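Local coordinates for cytochrome P450 reductase (Amycolatopsis methanolica 239, PDB 5OGX), which transfers electrons from NADH, through its FAD and [2Fe-2S] cluster, to a partner cytochrome P450 that O-demethylates lignin-derived aromatic compounds, at residues L163-V168 against G176-G181. Sequence-based numbering, arbitrary orientation.
Sequences LHVRRV and GWLFDG. Unlike the reference sequence in segment 176-181: Gly176 (reference Arg). With FAD (flavin-adenine dinucleotide), chain B.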
loop_
_atom_site.group_PDB
_atom_site.type_symbol
_atom_site.label_atom_id
_atom_site.label_comp_id
_atom_site.label_asym_id
_atom_site.label_seq_id
_atom_site.Cartn_x
_atom_site.Cartn_y
_atom_site.Cartn_z
ATOM N N LEU A 163 0.990 7.880 9.393
ATOM C CA LEU A 163 0.727 8.155 7.984
ATOM C C LEU A 163 1.607 9.308 7.517
ATOM O O LEU A 163 1.883 10.243 8.280
ATOM C CB LEU A 163 -0.757 8.525 7.751
ATOM C CG LEU A 163 -1.788 7.663 8.476
ATOM C CD1 LEU A 163 -3.208 8.198 8.230
ATOM C CD2 LEU A 163 -1.677 6.230 8.006
ATOM N N HIS A 164 2.034 9.247 6.253
ATOM C CA HIS A 164 2.735 10.349 5.591
ATOM C C HIS A 164 1.862 10.824 4.444
ATOM O O HIS A 164 1.640 10.078 3.490
ATOM C CB HIS A 164 4.104 9.917 5.044
ATOM C CG HIS A 164 5.010 9.316 6.071
ATOM N ND1 HIS A 164 6.210 8.728 5.737
ATOM C CD2 HIS A 164 4.896 9.210 7.418
ATOM C CE1 HIS A 164 6.800 8.285 6.835
ATOM N NE2 HIS A 164 6.027 8.568 7.869
ATOM N N VAL A 165 1.383 12.061 4.525
ATOM C CA VAL A 165 0.364 12.568 3.613
ATOM C C VAL A 165 0.952 13.682 2.760
ATOM O O VAL A 165 1.463 14.672 3.291
ATOM C CB VAL A 165 -0.858 13.079 4.391
ATOM C CG1 VAL A 165 -1.970 13.479 3.420
ATOM C CG2 VAL A 165 -1.339 12.010 5.364
ATOM N N ARG A 166 0.834 13.544 1.444
ATOM C CA ARG A 166 1.239 14.594 0.517
ATOM C C ARG A 166 0.027 15.428 0.112
ATOM O O ARG A 166 -1.017 14.877 -0.266
ATOM C CB ARG A 166 1.906 13.992 -0.718
ATOM C CG ARG A 166 2.273 15.025 -1.763
ATOM C CD ARG A 166 3.714 15.483 -1.633
ATOM N NE ARG A 166 4.045 16.467 -2.660
ATOM C CZ ARG A 166 4.296 16.170 -3.932
ATOM N NH1 ARG A 166 4.581 17.139 -4.795
ATOM N NH2 ARG A 166 4.268 14.908 -4.343
ATOM N N ARG A 167 0.166 16.754 0.193
ATOM C CA ARG A 167 -0.915 17.651 -0.190
ATOM C C ARG A 167 -1.110 17.630 -1.699
ATOM O O ARG A 167 -0.166 17.860 -2.458
ATOM C CB ARG A 167 -0.617 19.083 0.277
ATOM C CG ARG A 167 -1.830 20.019 0.252
ATOM C CD ARG A 167 -1.466 21.435 0.738
ATOM N NE ARG A 167 -0.498 22.068 -0.155
ATOM C CZ ARG A 167 -0.820 22.732 -1.262
ATOM N NH1 ARG A 167 -2.095 22.886 -1.613
ATOM N NH2 ARG A 167 0.136 23.257 -2.018
ATOM N N VAL A 168 -2.334 17.375 -2.136
ATOM C CA VAL A 168 -2.703 17.456 -3.546
ATOM C C VAL A 168 -3.532 18.724 -3.738
ATOM O O VAL A 168 -4.595 18.856 -3.118
ATOM C CB VAL A 168 -3.480 16.208 -3.998
ATOM C CG1 VAL A 168 -3.986 16.383 -5.416
ATOM C CG2 VAL A 168 -2.600 14.949 -3.866
ATOM N N GLY A 176 -8.380 19.737 1.382
ATOM C CA GLY A 176 -9.620 20.089 2.050
ATOM C C GLY A 176 -9.786 19.643 3.495
ATOM O O GLY A 176 -10.761 20.045 4.142
ATOM N N TRP A 177 -8.872 18.838 4.038
ATOM C CA TRP A 177 -9.091 18.287 5.373
ATOM C C TRP A 177 -7.788 18.008 6.118
ATOM O O TRP A 177 -7.530 18.626 7.158
ATOM C CB TRP A 177 -9.941 17.019 5.269
ATOM C CG TRP A 177 -10.039 16.204 6.527
ATOM C CD1 TRP A 177 -10.315 16.655 7.789
ATOM C CD2 TRP A 177 -9.881 14.780 6.634
ATOM N NE1 TRP A 177 -10.335 15.598 8.673
ATOM C CE2 TRP A 177 -10.066 14.440 7.990
ATOM C CE3 TRP A 177 -9.595 13.765 5.717
ATOM C CZ2 TRP A 177 -9.971 13.121 8.449
ATOM C CZ3 TRP A 177 -9.503 12.451 6.176
ATOM C CH2 TRP A 177 -9.700 12.146 7.527
ATOM N N LEU A 178 -6.959 17.086 5.611
ATOM C CA LEU A 178 -5.761 16.707 6.358
ATOM C C LEU A 178 -4.769 17.862 6.468
ATOM O O LEU A 178 -3.965 17.894 7.406
ATOM C CB LEU A 178 -5.099 15.488 5.714
ATOM C CG LEU A 178 -5.995 14.244 5.708
ATOM C CD1 LEU A 178 -5.435 13.179 4.772
ATOM C CD2 LEU A 178 -6.165 13.689 7.118
ATOM N N PHE A 179 -4.809 18.805 5.532
ATOM C CA PHE A 179 -3.977 20.000 5.586
ATOM C C PHE A 179 -4.753 21.234 6.016
ATOM O O PHE A 179 -4.167 22.315 6.128
ATOM C CB PHE A 179 -3.330 20.249 4.218
ATOM C CG PHE A 179 -2.143 19.377 3.953
ATOM C CD1 PHE A 179 -2.314 18.035 3.614
ATOM C CD2 PHE A 179 -0.856 19.882 4.070
ATOM C CE1 PHE A 179 -1.219 17.223 3.381
ATOM C CE2 PHE A 179 0.245 19.072 3.844
ATOM C CZ PHE A 179 0.064 17.742 3.498
ATOM N N ASP A 180 -6.057 21.099 6.268
ATOM C CA ASP A 180 -6.878 22.274 6.571
ATOM C C ASP A 180 -8.062 21.828 7.431
ATOM O O ASP A 180 -9.179 21.621 6.945
ATOM C CB ASP A 180 -7.363 22.967 5.300
ATOM C CG ASP A 180 -8.329 24.087 5.596
ATOM O OD1 ASP A 180 -8.205 24.673 6.690
ATOM O OD2 ASP A 180 -9.208 24.364 4.751
ATOM N N GLY A 181 -7.821 21.697 8.731
ATOM C CA GLY A 181 -8.907 21.333 9.621
ATOM C C GLY A 181 -8.601 20.228 10.611
ATOM O O GLY A 181 -8.987 20.324 11.781
HETATM P PA FAD B . -8.652 14.145 -4.910
HETATM O O1A FAD B . -9.785 15.061 -4.517
HETATM O O2A FAD B . -9.059 12.702 -5.087
HETATM O O5B FAD B . -7.951 14.652 -6.314
HETATM C C5B FAD B . -7.994 16.020 -6.652
HETATM C C4B FAD B . -7.536 16.148 -8.134
HETATM O O4B FAD B . -6.251 15.929 -8.215
HETATM C C3B FAD B . -8.198 15.056 -8.990
HETATM O O3B FAD B . -8.465 15.561 -10.221
HETATM C C2B FAD B . -7.140 13.928 -9.044
HETATM O O2B FAD B . -7.326 13.054 -10.241
HETATM C C1B FAD B . -6.000 14.567 -9.047
HETATM N N9A FAD B . -4.987 13.875 -8.294
HETATM C C8A FAD B . -5.187 12.925 -7.371
HETATM N N7A FAD B . -3.990 12.564 -6.888
HETATM C C5A FAD B . -3.057 13.306 -7.510
HETATM C C6A FAD B . -1.688 13.335 -7.387
HETATM N N6A FAD B . -0.654 12.666 -6.619
HETATM N N1A FAD B . -0.973 14.176 -8.123
HETATM C C2A FAD B . -1.591 15.005 -9.002
HETATM N N3A FAD B . -2.942 14.983 -9.128
HETATM C C4A FAD B . -3.667 14.124 -8.372
HETATM N N1 FAD B . -1.269 9.325 -0.533
HETATM C C2 FAD B . -0.341 9.843 0.465
HETATM O O2 FAD B . -0.121 11.006 0.528
HETATM N N3 FAD B . 0.299 8.912 1.405
HETATM C C4 FAD B . 0.076 7.500 1.376
HETATM O O4 FAD B . 0.623 6.777 2.140
HETATM C C4X FAD B . -0.861 6.993 0.326
HETATM N N5 FAD B . -1.132 5.589 0.284
HETATM C C5X FAD B . -2.038 5.109 -0.756
HETATM C C6 FAD B . -2.255 3.730 -0.840
HETATM C C7 FAD B . -3.126 3.288 -1.838
HETATM C C7M FAD B . -3.262 1.768 -1.771
HETATM C C8 FAD B . -3.750 4.179 -2.709
HETATM C C8M FAD B . -4.694 3.603 -3.757
HETATM C C9 FAD B . -3.522 5.549 -2.628
HETATM C C9A FAD B . -2.656 5.999 -1.652
HETATM N N10 FAD B . -2.423 7.451 -1.575
HETATM C C10 FAD B . -1.506 7.912 -0.586
HETATM C "C1'" FAD B . -3.132 8.393 -2.458
HETATM C "C2'" FAD B . -4.304 8.905 -1.518
HETATM O "O2'" FAD B . -5.217 7.888 -1.126
HETATM C "C3'" FAD B . -5.160 10.038 -2.128
HETATM O "O3'" FAD B . -5.512 9.661 -3.428
HETATM C "C4'" FAD B . -4.385 11.368 -2.173
HETATM O "O4'" FAD B . -4.085 11.791 -0.870
HETATM C "C5'" FAD B . -5.210 12.468 -2.874
HETATM O "O5'" FAD B . -6.527 12.462 -2.358
HETATM P P FAD B . -7.381 13.862 -2.329
HETATM O O1P FAD B . -8.773 13.534 -1.862
HETATM O O2P FAD B . -6.648 14.931 -1.552
HETATM O O3P FAD B . -7.397 14.355 -3.891
#
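Val165 and Arg167, at the end of the outermost strand 160-166 and just past it, lie against Leu178, the last residue of helix 174-178, and Phe179 just after it; the two backbones exchange no hydrogen bond, and their CA atoms come no nearer than 6.9 Å, between Arg167 and Phe179. Side chains bridge the distance. The aliphatic part of Arg167 lies over one face of the Phe179 ring, its CB 3.5 Å from the ring centroid and 10° off the normal, a CH-pi contact. With CG anti to the backbone N (chi1 -165°) and the next torsion extended, CG and CD continue across the same ring before a bend at chi3 turns the guanidinium away, its plane 73° from the ring. There it forms salt bridges with Asp175 and Asp116. At the ring's edge, in its plane, Val165 O lies 3.4 Å from Phe179 CZ. Val165 CG1 touches both Leu178 CD1 (3.7 Å) and Phe179 CE1 (3.8 Å); Val165 and Leu178 also both touch Tyr149 of strand 146-150. The strand's outer edge, turned away from strand 117-124, serves the flavin: FAD N3 donates to His164 O (2.7 Å) and Arg166 N to FAD O2 (2.9 Å), both nearly straight. In this FAD-binding domain of the ferredoxin reductase type, apolar and CH-pi packing thus joins the flavin-pairing strand to the helix end, and the two aspartates probably keep the Arg167 chain over the ring.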